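Local coordinates for protein telomere length regulator taz1 (Schizosaccharomyces pombe, PDB 4ZMI) that binds double-stranded telomeric DNA and regulates telomere length and function in fission yeast, represented here by its helical TRF-family domain, at residues A[21-25]-A[57-61]; A[40-46]-A[214-218]. All blocks are in the same frame, centred on the assembly; numbering follows the deposited sequence.

Interaction 1 (A[21-25]-A[57-61])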
ATOM      1  N   MET A  21     -16.478   9.162  -1.156  1.00105.31           N
ATOM      2  CA  MET A  21     -17.016   7.828  -1.409  1.00107.29           C
ATOM      3  C   MET A  21     -16.029   6.774  -0.903  1.00111.35           C
ATOM      4  O   MET A  21     -16.422   5.687  -0.482  1.00114.23           O
ATOM      5  CB  MET A  21     -17.287   7.622  -2.902  1.00100.23           C
ATOM      6  CG  MET A  21     -18.081   8.738  -3.560  1.00103.58           C
ATOM      7  SD  MET A  21     -17.803   8.777  -5.344  1.00134.39           S
ATOM      8  CE  MET A  21     -18.396   7.155  -5.828  1.00108.38           C
ATOM      9  N   ALA A  22     -14.744   7.113  -0.938  1.00109.05           N
ATOM     10  CA  ALA A  22     -13.705   6.214  -0.468  1.00108.15           C
ATOM     11  C   ALA A  22     -13.815   5.993   1.035  1.00113.07           C
ATOM     12  O   ALA A  22     -13.762   4.857   1.498  1.00112.99           O
ATOM     13  CB  ALA A  22     -12.328   6.750  -0.828  1.00100.63           C
ATOM     14  N   GLU A  23     -13.972   7.075   1.795  1.00116.72           N
ATOM     15  CA  GLU A  23     -14.028   6.959   3.249  1.00121.94           C
ATOM     16  C   GLU A  23     -15.349   6.360   3.717  1.00122.37           C
ATOM     17  O   GLU A  23     -15.466   5.903   4.854  1.00119.07           O
ATOM     18  CB  GLU A  23     -13.752   8.297   3.931  1.00127.21           C
ATOM     19  CG  GLU A  23     -12.490   8.280   4.776  1.00132.42           C
ATOM     20  CD  GLU A  23     -12.049   9.667   5.185  1.00142.32           C
ATOM     21  OE1 GLU A  23     -12.686  10.645   4.738  1.00145.97           O
ATOM     22  OE2 GLU A  23     -11.066   9.778   5.950  1.00145.94           O
ATOM     23  N   GLN A  24     -16.333   6.359   2.826  1.00123.82           N
ATOM     24  CA  GLN A  24     -17.573   5.646   3.075  1.00126.17           C
ATOM     25  C   GLN A  24     -17.265   4.164   3.185  1.00117.45           C
ATOM     26  O   GLN A  24     -17.568   3.533   4.195  1.00122.16           O
ATOM     27  CB  GLN A  24     -18.569   5.893   1.942  1.00134.77           C
ATOM     28  CG  GLN A  24     -19.766   4.956   1.945  1.00143.43           C
ATOM     29  CD  GLN A  24     -21.082   5.703   1.873  1.00153.94           C
ATOM     30  OE1 GLN A  24     -21.183   6.840   2.331  1.00160.78           O
ATOM     31  NE2 GLN A  24     -22.099   5.070   1.295  1.00156.25           N
ATOM     32  N   LYS A  25     -16.633   3.618   2.153  1.00106.26           N
ATOM     33  CA  LYS A  25     -16.391   2.181   2.080  1.00 99.44           C
ATOM     34  C   LYS A  25     -15.361   1.697   3.083  1.00 91.59           C
ATOM     35  O   LYS A  25     -15.376   0.535   3.477  1.00 93.83           O
ATOM     36  CB  LYS A  25     -15.979   1.789   0.670  1.00 97.24           C
ATOM     37  CG  LYS A  25     -16.814   2.486  -0.357  1.00 98.92           C
ATOM     38  CD  LYS A  25     -16.807   1.764  -1.667  1.00102.45           C
ATOM     39  CE  LYS A  25     -17.838   2.383  -2.576  1.00108.30           C
ATOM     40  NZ  LYS A  25     -17.957   1.605  -3.828  1.00115.77           N
ATOM     41  N   ASP A  57     -19.125  -4.081  -5.666  1.00 87.00           N
ATOM     42  CA  ASP A  57     -19.101  -2.634  -5.617  1.00 92.41           C
ATOM     43  C   ASP A  57     -17.715  -2.118  -5.231  1.00 90.72           C
ATOM     44  O   ASP A  57     -17.231  -1.143  -5.792  1.00 91.33           O
ATOM     45  CB  ASP A  57     -20.159  -2.103  -4.659  1.00 95.88           C
ATOM     46  CG  ASP A  57     -20.098  -0.605  -4.513  1.00 96.69           C
ATOM     47  OD1 ASP A  57     -19.760  -0.128  -3.410  1.00 94.73           O
ATOM     48  OD2 ASP A  57     -20.364   0.096  -5.513  1.00100.73           O
ATOM     49  N   LEU A  58     -17.078  -2.776  -4.273  1.00 92.51           N
ATOM     50  CA  LEU A  58     -15.731  -2.393  -3.868  1.00 85.91           C
ATOM     51  C   LEU A  58     -14.769  -2.394  -5.061  1.00 77.78           C
ATOM     52  O   LEU A  58     -14.072  -1.408  -5.293  1.00 65.63           O
ATOM     53  CB  LEU A  58     -15.213  -3.296  -2.741  1.00 81.87           C
ATOM     54  CG  LEU A  58     -15.715  -2.987  -1.325  1.00 82.61           C
ATOM     55  CD1 LEU A  58     -15.249  -4.052  -0.351  1.00 79.98           C
ATOM     56  CD2 LEU A  58     -15.252  -1.607  -0.863  1.00 87.98           C
ATOM     57  N   TYR A  59     -14.754  -3.486  -5.825  1.00 76.72           N
ATOM     58  CA  TYR A  59     -13.876  -3.588  -6.989  1.00 78.15           C
ATOM     59  C   TYR A  59     -14.255  -2.631  -8.127  1.00 88.26           C
ATOM     60  O   TYR A  59     -13.365  -2.146  -8.835  1.00 91.06           O
ATOM     61  CB  TYR A  59     -13.773  -5.037  -7.491  1.00 82.97           C
ATOM     62  CG  TYR A  59     -12.901  -5.932  -6.622  1.00 98.03           C
ATOM     63  CD1 TYR A  59     -13.292  -6.278  -5.332  1.00106.26           C
ATOM     64  CD2 TYR A  59     -11.686  -6.438  -7.092  1.00105.53           C
ATOM     65  CE1 TYR A  59     -12.502  -7.096  -4.527  1.00106.76           C
ATOM     66  CE2 TYR A  59     -10.885  -7.262  -6.287  1.00104.89           C
ATOM     67  CZ  TYR A  59     -11.305  -7.584  -5.004  1.00104.49           C
ATOM     68  OH  TYR A  59     -10.539  -8.396  -4.188  1.00100.88           O
ATOM     69  N   GLU A  60     -15.548  -2.343  -8.308  1.00 84.90           N
ATOM     70  CA  GLU A  60     -15.943  -1.402  -9.365  1.00 87.16           C
ATOM     71  C   GLU A  60     -15.475   0.019  -9.052  1.00 75.34           C
ATOM     72  O   GLU A  60     -14.982   0.723  -9.935  1.00 68.12           O
ATOM     73  CB  GLU A  60     -17.456  -1.429  -9.662  1.00 91.33           C
ATOM     74  CG  GLU A  60     -18.317  -0.679  -8.649  1.00101.34           C
ATOM     75  CD  GLU A  60     -19.748  -0.504  -9.098  1.00108.65           C
ATOM     76  OE1 GLU A  60     -19.948  -0.114 -10.267  1.00114.67           O
ATOM     77  OE2 GLU A  60     -20.667  -0.749  -8.284  1.00106.99           O
ATOM     78  N   PHE A  61     -15.615   0.441  -7.800  1.00 68.70           N
ATOM     79  CA  PHE A  61     -15.135   1.757  -7.422  1.00 74.77           C
ATOM     80  C   PHE A  61     -13.616   1.852  -7.605  1.00 83.30           C
ATOM     81  O   PHE A  61     -13.107   2.864  -8.093  1.00 90.10           O
ATOM     82  CB  PHE A  61     -15.517   2.065  -5.987  1.00 73.19           C
ATOM     83  CG  PHE A  61     -15.016   3.391  -5.501  1.00 80.78           C
ATOM     84  CD1 PHE A  61     -15.600   4.564  -5.937  1.00 89.30           C
ATOM     85  CD2 PHE A  61     -13.975   3.464  -4.593  1.00 77.75           C
ATOM     86  CE1 PHE A  61     -15.146   5.785  -5.485  1.00 91.33           C
ATOM     87  CE2 PHE A  61     -13.519   4.682  -4.134  1.00 78.77           C
ATOM     88  CZ  PHE A  61     -14.103   5.843  -4.579  1.00 88.88           C
TER
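K25 reaches across from helix 5-35 and ends on D57 of helix 52-68 in a salt bridge, NZ to OD1 2.5 Å. The ammonium comes at OD1 from above the carboxylate plane, about 45° out of it, and the two side chains cross at roughly a right angle. Beyond CG the lysine chain is extended, which carries NZ across to D57. On the way its methylenes run antiparallel to L58, whose CD2 sits 3.8 Å from K25 CB, and NZ comes to rest 3.3 Å from F61 CB. One turn on from D57, the F61 ring reaches out to M21 and A22: its CG lies anti to the backbone N (chi1 178°), and this sends the ring toward helix 5-35, with CZ 3.9 Å from A22 N. M21 bends at chi3 to bring CE to 3.5 Å from F61 CE1, a Met-aromatic contact in which SD stands obliquely, 5.3 Å from the ring centroid. All this belongs to an antiparallel helix pair of the TRF-family helical domain, the short axes 11.6 Å apart at 153°, a wide spacing spanned by long side chains. Farther out, F104 of helix 95-107 meets F61 edge-to-face and also touches A22, K25 and L58, while I18, a little earlier on helix 5-35, packs on F61. E60 OE2 lies 5.7 Å from K25 NZ and probably adds to the negative field around the ammonium.

Interaction 2 (A[40-46]-A[214-218])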
ATOM      1  N   ILE A  40     -13.001 -14.087  10.804  1.00 99.72           N
ATOM      2  CA  ILE A  40     -12.345 -13.721   9.553  1.00 92.91           C
ATOM      3  C   ILE A  40     -10.929 -14.302   9.533  1.00 87.90           C
ATOM      4  O   ILE A  40      -9.970 -13.663   9.955  1.00 78.62           O
ATOM      5  CB  ILE A  40     -12.333 -12.199   9.380  1.00 90.87           C
ATOM      6  CG1 ILE A  40     -13.746 -11.654   9.585  1.00 92.52           C
ATOM      7  CG2 ILE A  40     -11.797 -11.800   8.005  1.00 89.92           C
ATOM      8  CD1 ILE A  40     -13.883 -10.170   9.338  1.00101.98           C
ATOM      9  N   VAL A  41     -10.824 -15.531   9.038  1.00 90.66           N
ATOM     10  CA  VAL A  41      -9.610 -16.329   9.158  1.00 89.66           C
ATOM     11  C   VAL A  41      -8.631 -16.085   8.006  1.00 88.18           C
ATOM     12  O   VAL A  41      -7.428 -16.294   8.146  1.00 86.69           O
ATOM     13  CB  VAL A  41      -9.965 -17.834   9.260  1.00101.21           C
ATOM     14  CG1 VAL A  41      -8.725 -18.691   9.488  1.00108.94           C
ATOM     15  CG2 VAL A  41     -10.960 -18.064  10.386  1.00102.75           C
ATOM     16  N   ASN A  42      -9.145 -15.635   6.867  1.00 81.10           N
ATOM     17  CA  ASN A  42      -8.295 -15.345   5.721  1.00 73.06           C
ATOM     18  C   ASN A  42      -8.993 -14.328   4.823  1.00 80.84           C
ATOM     19  O   ASN A  42     -10.156 -13.984   5.086  1.00 82.20           O
ATOM     20  CB  ASN A  42      -7.959 -16.636   4.964  1.00 68.78           C
ATOM     21  CG  ASN A  42      -9.188 -17.455   4.630  1.00 81.07           C
ATOM     22  OD1 ASN A  42     -10.268 -16.913   4.383  1.00 86.76           O
ATOM     23  ND2 ASN A  42      -9.030 -18.771   4.624  1.00 81.94           N
ATOM     24  N   PRO A  43      -8.293 -13.828   3.783  1.00 74.43           N
ATOM     25  CA  PRO A  43      -8.974 -12.886   2.894  1.00 75.32           C
ATOM     26  C   PRO A  43     -10.288 -13.434   2.339  1.00 73.15           C
ATOM     27  O   PRO A  43     -11.276 -12.701   2.318  1.00 66.35           O
ATOM     28  CB  PRO A  43      -7.951 -12.650   1.767  1.00 79.16           C
ATOM     29  CG  PRO A  43      -6.756 -13.532   2.080  1.00 78.02           C
ATOM     30  CD  PRO A  43      -6.842 -13.861   3.524  1.00 73.73           C
ATOM     31  N   GLU A  44     -10.311 -14.698   1.927  1.00 75.25           N
ATOM     32  CA  GLU A  44     -11.538 -15.276   1.380  1.00 82.71           C
ATOM     33  C   GLU A  44     -12.697 -15.177   2.366  1.00 82.86           C
ATOM     34  O   GLU A  44     -13.846 -14.930   1.974  1.00 85.44           O
ATOM     35  CB  GLU A  44     -11.335 -16.725   0.955  1.00 93.74           C
ATOM     36  CG  GLU A  44     -12.615 -17.403   0.491  1.00108.42           C
ATOM     37  CD  GLU A  44     -13.208 -16.756  -0.745  1.00116.44           C
ATOM     38  OE1 GLU A  44     -12.425 -16.368  -1.645  1.00116.25           O
ATOM     39  OE2 GLU A  44     -14.456 -16.642  -0.816  1.00118.45           O
ATOM     40  N   SER A  45     -12.388 -15.340   3.645  1.00 73.68           N
ATOM     41  CA  SER A  45     -13.408 -15.207   4.684  1.00 81.71           C
ATOM     42  C   SER A  45     -13.858 -13.763   4.814  1.00 83.43           C
ATOM     43  O   SER A  45     -15.045 -13.481   5.042  1.00 84.41           O
ATOM     44  CB  SER A  45     -12.886 -15.707   6.029  1.00 76.13           C
ATOM     45  OG  SER A  45     -12.455 -17.048   5.918  1.00 81.25           O
ATOM     46  N   PHE A  46     -12.894 -12.856   4.684  1.00 74.52           N
ATOM     47  CA  PHE A  46     -13.175 -11.431   4.700  1.00 74.03           C
ATOM     48  C   PHE A  46     -14.164 -11.154   3.577  1.00 75.05           C
ATOM     49  O   PHE A  46     -15.094 -10.356   3.732  1.00 83.33           O
ATOM     50  CB  PHE A  46     -11.881 -10.636   4.510  1.00 69.39           C
ATOM     51  CG  PHE A  46     -11.912  -9.266   5.109  1.00 72.93           C
ATOM     52  CD1 PHE A  46     -13.114  -8.660   5.435  1.00 72.56           C
ATOM     53  CD2 PHE A  46     -10.729  -8.576   5.337  1.00 71.92           C
ATOM     54  CE1 PHE A  46     -13.141  -7.390   5.980  1.00 73.12           C
ATOM     55  CE2 PHE A  46     -10.750  -7.305   5.879  1.00 70.69           C
ATOM     56  CZ  PHE A  46     -11.962  -6.713   6.198  1.00 73.13           C
ATOM     57  N   PHE A 214      -4.567 -13.649  10.422  1.00 80.36           N
ATOM     58  CA  PHE A 214      -5.211 -12.658   9.576  1.00 74.93           C
ATOM     59  C   PHE A 214      -5.842 -11.493  10.347  1.00 76.67           C
ATOM     60  O   PHE A 214      -5.587 -10.340  10.017  1.00 75.88           O
ATOM     61  CB  PHE A 214      -6.209 -13.300   8.606  1.00 69.83           C
ATOM     62  CG  PHE A 214      -6.609 -12.384   7.479  1.00 71.33           C
ATOM     63  CD1 PHE A 214      -5.687 -12.020   6.517  1.00 70.44           C
ATOM     64  CD2 PHE A 214      -7.885 -11.868   7.401  1.00 72.33           C
ATOM     65  CE1 PHE A 214      -6.032 -11.170   5.487  1.00 72.78           C
ATOM     66  CE2 PHE A 214      -8.238 -11.027   6.369  1.00 73.59           C
ATOM     67  CZ  PHE A 214      -7.310 -10.678   5.410  1.00 73.89           C
ATOM     68  N   PRO A 215      -6.659 -11.776  11.380  1.00 80.43           N
ATOM     69  CA  PRO A 215      -7.282 -10.645  12.078  1.00 82.22           C
ATOM     70  C   PRO A 215      -6.247  -9.750  12.735  1.00 80.66           C
ATOM     71  O   PRO A 215      -6.505  -8.575  13.000  1.00 80.58           O
ATOM     72  CB  PRO A 215      -8.114 -11.328  13.156  1.00 78.83           C
ATOM     73  CG  PRO A 215      -7.453 -12.636  13.350  1.00 82.86           C
ATOM     74  CD  PRO A 215      -7.074 -13.052  11.977  1.00 86.09           C
ATOM     75  N   ALA A 216      -5.082 -10.311  13.008  1.00 72.21           N
ATOM     76  CA  ALA A 216      -4.015  -9.522  13.577  1.00 76.14           C
ATOM     77  C   ALA A 216      -3.309  -8.766  12.458  1.00 79.15           C
ATOM     78  O   ALA A 216      -2.900  -7.615  12.625  1.00 78.50           O
ATOM     79  CB  ALA A 216      -3.041 -10.409  14.332  1.00 66.57           C
ATOM     80  N   PHE A 217      -3.158  -9.431  11.318  1.00 76.01           N
ATOM     81  CA  PHE A 217      -2.603  -8.789  10.134  1.00 61.96           C
ATOM     82  C   PHE A 217      -3.466  -7.588   9.789  1.00 63.90           C
ATOM     83  O   PHE A 217      -2.976  -6.456   9.698  1.00 61.05           O
ATOM     84  CB  PHE A 217      -2.548  -9.783   8.977  1.00 54.04           C
ATOM     85  CG  PHE A 217      -2.087  -9.180   7.675  1.00 59.54           C
ATOM     86  CD1 PHE A 217      -0.934  -8.425   7.620  1.00 56.07           C
ATOM     87  CD2 PHE A 217      -2.794  -9.392   6.501  1.00 54.40           C
ATOM     88  CE1 PHE A 217      -0.504  -7.873   6.423  1.00 55.30           C
ATOM     89  CE2 PHE A 217      -2.353  -8.844   5.302  1.00 53.75           C
ATOM     90  CZ  PHE A 217      -1.208  -8.091   5.273  1.00 54.77           C
ATOM     91  N   VAL A 218      -4.763  -7.838   9.652  1.00 61.83           N
ATOM     92  CA  VAL A 218      -5.710  -6.802   9.282  1.00 63.56           C
ATOM     93  C   VAL A 218      -5.641  -5.645  10.252  1.00 70.38           C
ATOM     94  O   VAL A 218      -5.501  -4.492   9.849  1.00 71.74           O
ATOM     95  CB  VAL A 218      -7.136  -7.334   9.229  1.00 67.64           C
ATOM     96  CG1 VAL A 218      -8.125  -6.196   9.037  1.00 68.92           C
ATOM     97  CG2 VAL A 218      -7.267  -8.348   8.108  1.00 62.33           C
TER
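The F214 ring is wedged against N42 and P43, in the turn that leads into helix 43-50, and no hydrogen bond crosses between the two segments. Over one face lies the start of that helix: P43 CD makes a CH-pi contact 3.7 Å from the ring centroid and 24° off its normal, and N42 C sits above the same face, also off-centre. V218, one turn on in the ring's own helix, puts CG2 over the opposite face. At the edge, F46 CD2 approaches F214 CE2 at 3.6 Å, the two side chains crossing at about a right angle, and I40 O lies near the ring plane. With chi1 at -164° the F214 ring turns away from its own N and leans on 40-46, while V41 O comes within 3.3 Å of F214 CB. An alanine here would probably leave P43 and F46 without their shared ring and open a gap between the turn and helix 214-229.

Within 40-46, N42 is the N-cap of helix 43-50: its OD1 accepts from S45 N at 2.7 Å, almost in line with the C=O, and from S45 OG, also at 2.7 Å but from above the carbonyl plane. Two donors on one oxygen hold the amide and probably help to set the turn facing F214.

Around the contact, F33 of helix 5-35 touches I40, P215 and V218, and R151 of helix 137-154 packs on P43 and F214, so the starts of helices 43-50 and 214-229 meet alongside helices 5-35 and 137-154.

Along the chain the two contacts cross: 21-25 comes first, then 40-46, then 57-61, and 214-218 much later. Helices 5-35, 43-50 and 52-68 follow one another, so interaction 1 ties the outer two of this run together, while interaction 2 fastens the middle one to helix 214-229, the last helix of the chain. Their centres lie 19 Å apart, and their nearest atoms, about 7 Å apart, do not touch. V29 of helix 5-35 bridges the interval, touching L58 of interaction 1 and F46 of interaction 2. The pair thus joins the N-terminal helices to each other and to the C-terminal helix within one all-helical TRF-family domain.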